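Local coordinates for protein dual function macrocyclase-peptidase POPB (PDB 5N4B) that cuts peptides after proline and also joins peptide ends into macrocycles during biosynthesis of the amanitin family of toxins, at residues G94-F99 against Q414-L419; A117-S122 against D126-V131. The protein carries 1 engineered substitution. All coordinates share one frame; numbering follows the deposited sequence.

Contact 1 of 2, residues G94-F99 against Q414-L419; sequences GHWYWF and QTHFFL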
# COMPACT_ATOMS: atom_id res chain seq x y z
N GLY A 94 0.45 -7.81 30.74
CA GLY A 94 1.83 -7.66 31.11
C GLY A 94 2.79 -8.29 30.14
O GLY A 94 4.01 -8.17 30.35
N HIS A 95 2.30 -8.97 29.10
CA HIS A 95 3.20 -9.64 28.17
C HIS A 95 3.30 -8.85 26.88
O HIS A 95 2.45 -8.04 26.54
CB HIS A 95 2.69 -11.07 27.92
CG HIS A 95 2.88 -11.98 29.10
ND1 HIS A 95 3.86 -12.94 29.15
CD2 HIS A 95 2.29 -11.98 30.32
CE1 HIS A 95 3.82 -13.55 30.32
NE2 HIS A 95 2.89 -12.98 31.06
N TRP A 96 4.39 -9.11 26.18
CA TRP A 96 4.74 -8.45 24.94
C TRP A 96 4.54 -9.39 23.77
O TRP A 96 4.90 -10.58 23.83
CB TRP A 96 6.21 -8.01 25.03
CG TRP A 96 6.52 -7.00 26.04
CD1 TRP A 96 6.74 -7.22 27.35
CD2 TRP A 96 6.67 -5.61 25.83
NE1 TRP A 96 7.04 -6.02 27.98
CE2 TRP A 96 7.00 -5.03 27.05
CE3 TRP A 96 6.54 -4.78 24.71
CZ2 TRP A 96 7.23 -3.66 27.18
CZ3 TRP A 96 6.76 -3.42 24.86
CH2 TRP A 96 7.11 -2.89 26.08
N TYR A 97 4.00 -8.86 22.68
CA TYR A 97 3.64 -9.65 21.51
C TYR A 97 4.25 -9.02 20.27
O TYR A 97 4.23 -7.79 20.11
CB TYR A 97 2.12 -9.70 21.37
CG TYR A 97 1.39 -10.40 22.46
CD1 TYR A 97 1.29 -9.84 23.75
CD2 TYR A 97 0.79 -11.62 22.23
CE1 TYR A 97 0.58 -10.50 24.77
CE2 TYR A 97 0.07 -12.26 23.23
CZ TYR A 97 -0.01 -11.68 24.50
OH TYR A 97 -0.74 -12.33 25.49
N TRP A 98 4.76 -9.84 19.36
CA TRP A 98 5.42 -9.32 18.18
C TRP A 98 5.36 -10.38 17.09
O TRP A 98 5.26 -11.58 17.36
CB TRP A 98 6.89 -8.93 18.47
CG TRP A 98 7.79 -10.07 18.76
CD1 TRP A 98 8.62 -10.72 17.88
CD2 TRP A 98 7.95 -10.75 20.02
NE1 TRP A 98 9.26 -11.77 18.51
CE2 TRP A 98 8.87 -11.80 19.82
CE3 TRP A 98 7.40 -10.58 21.28
CZ2 TRP A 98 9.28 -12.64 20.86
CZ3 TRP A 98 7.81 -11.42 22.30
CH2 TRP A 98 8.71 -12.45 22.07
N PHE A 99 5.48 -9.93 15.84
CA PHE A 99 5.56 -10.85 14.70
C PHE A 99 7.00 -11.21 14.41
O PHE A 99 7.91 -10.40 14.52
CB PHE A 99 4.91 -10.24 13.44
CG PHE A 99 3.43 -10.19 13.51
CD1 PHE A 99 2.67 -11.30 13.18
CD2 PHE A 99 2.80 -9.03 13.91
CE1 PHE A 99 1.30 -11.25 13.24
CE2 PHE A 99 1.42 -8.97 13.95
CZ PHE A 99 0.68 -10.09 13.61
N GLN A 414 0.85 4.18 28.11
CA GLN A 414 2.08 3.57 28.52
C GLN A 414 3.23 4.56 28.56
O GLN A 414 3.16 5.65 27.96
CB GLN A 414 2.40 2.38 27.59
CG GLN A 414 1.38 1.30 27.71
CD GLN A 414 1.59 0.13 26.77
OE1 GLN A 414 2.22 0.22 25.75
NE2 GLN A 414 0.96 -0.99 27.12
N THR A 415 4.30 4.18 29.25
CA THR A 415 5.44 5.05 29.46
C THR A 415 6.55 4.88 28.45
O THR A 415 7.68 5.31 28.71
CB THR A 415 6.03 4.83 30.84
OG1 THR A 415 6.40 3.45 30.98
CG2 THR A 415 5.00 5.24 31.93
N HIS A 416 6.27 4.26 27.31
CA HIS A 416 7.25 4.07 26.23
C HIS A 416 6.53 4.24 24.91
O HIS A 416 5.32 4.19 24.80
CB HIS A 416 7.92 2.67 26.28
CG HIS A 416 6.99 1.57 25.98
ND1 HIS A 416 6.21 0.96 26.95
CD2 HIS A 416 6.63 1.02 24.80
CE1 HIS A 416 5.43 0.07 26.35
NE2 HIS A 416 5.66 0.10 25.05
N PHE A 417 7.34 4.41 23.87
CA PHE A 417 6.89 4.23 22.50
C PHE A 417 8.03 3.64 21.69
O PHE A 417 9.20 3.65 22.10
CB PHE A 417 6.37 5.52 21.86
CG PHE A 417 7.36 6.67 21.77
CD1 PHE A 417 8.16 6.80 20.67
CD2 PHE A 417 7.43 7.62 22.79
CE1 PHE A 417 9.06 7.90 20.60
CE2 PHE A 417 8.31 8.68 22.71
CZ PHE A 417 9.12 8.81 21.62
N PHE A 418 7.69 3.13 20.50
CA PHE A 418 8.66 2.63 19.55
C PHE A 418 8.60 3.41 18.24
O PHE A 418 7.59 4.02 17.87
CB PHE A 418 8.41 1.15 19.19
CG PHE A 418 8.52 0.25 20.34
CD1 PHE A 418 9.76 -0.11 20.85
CD2 PHE A 418 7.38 -0.23 20.98
CE1 PHE A 418 9.86 -0.91 21.96
CE2 PHE A 418 7.51 -1.07 22.10
CZ PHE A 418 8.72 -1.36 22.57
N LEU A 419 9.74 3.37 17.55
CA LEU A 419 9.86 3.83 16.17
C LEU A 419 10.34 2.67 15.32
O LEU A 419 11.28 1.95 15.70
CB LEU A 419 10.84 4.98 16.01
CG LEU A 419 10.63 6.18 16.89
CD1 LEU A 419 11.84 7.15 16.73
CD2 LEU A 419 9.36 6.86 16.59

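Contact 2 of 2, residues A117-S122 against D126-V131; sequences ALPDFS and DNVGDV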
# COMPACT_ATOMS: atom_id res chain seq x y z
N ALA A 117 7.76 -9.13 30.88
CA ALA A 117 8.85 -8.16 30.89
C ALA A 117 9.35 -8.01 29.46
O ALA A 117 9.22 -8.93 28.66
CB ALA A 117 10.01 -8.68 31.75
N LEU A 118 9.91 -6.84 29.15
CA LEU A 118 10.40 -6.63 27.78
C LEU A 118 11.57 -7.58 27.51
O LEU A 118 12.58 -7.52 28.23
CB LEU A 118 10.82 -5.19 27.60
CG LEU A 118 11.35 -4.79 26.23
CD1 LEU A 118 10.33 -4.86 25.17
CD2 LEU A 118 11.87 -3.35 26.37
N PRO A 119 11.50 -8.43 26.49
CA PRO A 119 12.60 -9.35 26.24
C PRO A 119 13.90 -8.66 25.87
O PRO A 119 13.92 -7.55 25.33
CB PRO A 119 12.08 -10.19 25.06
CG PRO A 119 10.70 -10.14 25.17
CD PRO A 119 10.35 -8.76 25.66
N ASP A 120 14.99 -9.36 26.17
CA ASP A 120 16.30 -9.14 25.57
C ASP A 120 16.31 -9.94 24.28
O ASP A 120 16.56 -11.15 24.27
CB ASP A 120 17.42 -9.58 26.50
CG ASP A 120 18.78 -9.46 25.87
OD1 ASP A 120 18.86 -9.01 24.71
OD2 ASP A 120 19.77 -9.80 26.57
N PHE A 121 15.99 -9.27 23.17
CA PHE A 121 15.81 -9.97 21.90
C PHE A 121 17.10 -10.53 21.33
O PHE A 121 17.03 -11.39 20.43
CB PHE A 121 15.06 -9.10 20.89
CG PHE A 121 13.65 -8.87 21.24
CD1 PHE A 121 12.68 -9.81 20.97
CD2 PHE A 121 13.26 -7.69 21.86
CE1 PHE A 121 11.39 -9.59 21.27
CE2 PHE A 121 11.95 -7.45 22.21
CZ PHE A 121 10.99 -8.40 21.91
N SER A 122 18.25 -10.12 21.86
CA SER A 122 19.51 -10.74 21.45
C SER A 122 19.55 -12.22 21.79
O SER A 122 20.37 -12.95 21.22
CB SER A 122 20.74 -10.03 22.06
OG SER A 122 20.90 -10.26 23.46
N ASP A 126 12.68 -17.39 19.68
CA ASP A 126 12.18 -18.64 20.27
C ASP A 126 12.67 -18.90 21.68
O ASP A 126 12.11 -19.74 22.38
CB ASP A 126 12.57 -19.83 19.41
CG ASP A 126 11.68 -19.97 18.25
OD1 ASP A 126 10.44 -20.07 18.46
OD2 ASP A 126 12.20 -19.96 17.12
N ASN A 127 13.70 -18.23 22.10
CA ASN A 127 14.15 -18.34 23.47
C ASN A 127 13.45 -17.38 24.40
O ASN A 127 13.46 -17.62 25.62
CB ASN A 127 15.64 -18.09 23.54
CG ASN A 127 16.44 -19.25 22.95
OD1 ASN A 127 16.10 -20.41 23.15
ND2 ASN A 127 17.48 -18.93 22.19
N VAL A 128 12.86 -16.29 23.89
CA VAL A 128 12.19 -15.32 24.75
C VAL A 128 10.67 -15.31 24.56
O VAL A 128 9.97 -14.62 25.33
CB VAL A 128 12.75 -13.89 24.57
CG1 VAL A 128 14.26 -13.80 24.87
CG2 VAL A 128 12.44 -13.36 23.18
N GLY A 129 10.15 -16.04 23.58
CA GLY A 129 8.73 -16.06 23.29
C GLY A 129 8.26 -17.42 22.84
O GLY A 129 9.06 -18.31 22.55
N ASP A 130 6.95 -17.59 22.91
CA ASP A 130 6.28 -18.78 22.40
C ASP A 130 5.27 -18.33 21.34
O ASP A 130 4.81 -17.18 21.33
CB ASP A 130 5.45 -19.52 23.49
CG ASP A 130 6.22 -19.82 24.79
OD1 ASP A 130 7.26 -20.44 24.69
OD2 ASP A 130 5.74 -19.40 25.89
N VAL A 131 4.88 -19.22 20.44
CA VAL A 131 3.86 -18.90 19.46
C VAL A 131 2.56 -18.61 20.17
O VAL A 131 2.10 -19.39 21.02
CB VAL A 131 3.69 -20.06 18.46
CG1 VAL A 131 2.49 -19.84 17.55
CG2 VAL A 131 4.97 -20.29 17.66

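Contact 1 of 2, residues G94-F99 against Q414-L419
The indole of Trp96 reaches out from strand 96-101 and sets the far corner of its six-membered ring against His416 and Phe418 on strand 416-423. Its CH2 lies over one face of the imidazole, 3.4 Å from His416 CE1. The neighbouring ring atom, Trp96 CZ3, also meets the rim of the phenyl ring, 3.7 Å from Phe418 CZ and in the plane of that ring. The indole and imidazole approach from opposite directions, and the centroids of the Trp96 six-membered ring and the His416 ring lie 5.0 Å apart. Their planes are turned 41° from each other, so the pair is neither a parallel stack nor a T-shape.

Torsions explain how one corner can reach two rings. Trp96 CG stands anti to the carbonyl carbon (chi1 -66°), and the six-membered ring ends nearer the other strand. The imidazole gets there differently: His416 CG sits between its own backbone N and carbonyl carbon (chi1 67°), which carries the ring toward Trp96, and chi2, close to a right angle, presents its face. Tryptophan suits this place because its long, flat side chain spans a gap that the backbones leave wide.

Pro88 touches both Trp96 and Phe418, and Gln414 NE2 donates to the carbonyl O of Leu90, adding a polar tie to strand 84-90. On the other side of strand 96-101, Tyr97 meets Phe151 of the next sheet.

The seam joins the first and last of seven four-stranded blades, and none of these sheets borrows a strand from the opposite chain end. Closure therefore differs from the strand-swapped "Velcro" of many propellers, as in other prolyl oligopeptidases. Between these two segments, dispersion among buried aromatic rings, rather than backbone pairing, makes the join.

Contact 2 of 2, residues A117-S122 against D126-V131
Asp120 OD1 accepts two bonds from Ser122, while the backbone of the same aspartate leans on Val128. The serine hydroxyl gives the shorter bond, Ser122 OG to Asp120 OD1 at 2.7 Å, on the syn side of the carboxylate. Ser122 N donates to the same oxygen from 3.1 Å; both donors come from one face of the carboxylate plane. The backbone bond makes this an Asx turn, which suits aspartate at the entry to the short 3-10 segment.

Val128 fills the angle behind the turn with its two methyls. Its CG1 rests 3.6 Å from the carbonyl oxygen Asp120 O, whereas Val128 CG2 packs 3.7 Å from Pro119 CB and more loosely, obliquely, against the Phe121 ring. The proline contributes twice, since Pro119 CB also sits over the centre of that phenyl ring. A branched residue can serve all three neighbours from a short stem.

Phe121, with CG anti to its carbonyl carbon (chi1 -68°), extends inward to meet Trp98 edge-to-face and touch Leu446 of strand 443-448. Val128 ends helix 125-128, just before strand 129-133, the outermost strand of the first blade, which pairs with strand 109-113.

In the fold
After two helices and strand 84-90, the chain forms strand 96-101, one half of contact 1, and turns back through strand 109-113. The loop at 117-122 then folds onto 126-131, so contact 2 closes a very short excursion that delivers strand 129-133 to the edge of the first blade. Five more blades and the first strand of the seventh follow before 414-419 meets 94-99, so contact 1 closes most of the circuit, with contact 2 wholly within it; 426-434 and 443-448 complete the last blade afterwards. The contacts' centres lie about 12 Å apart, and the contacts touch directly: Trp96 packs on Ala117 and Leu118, and Trp98 on Phe121 and Gly129.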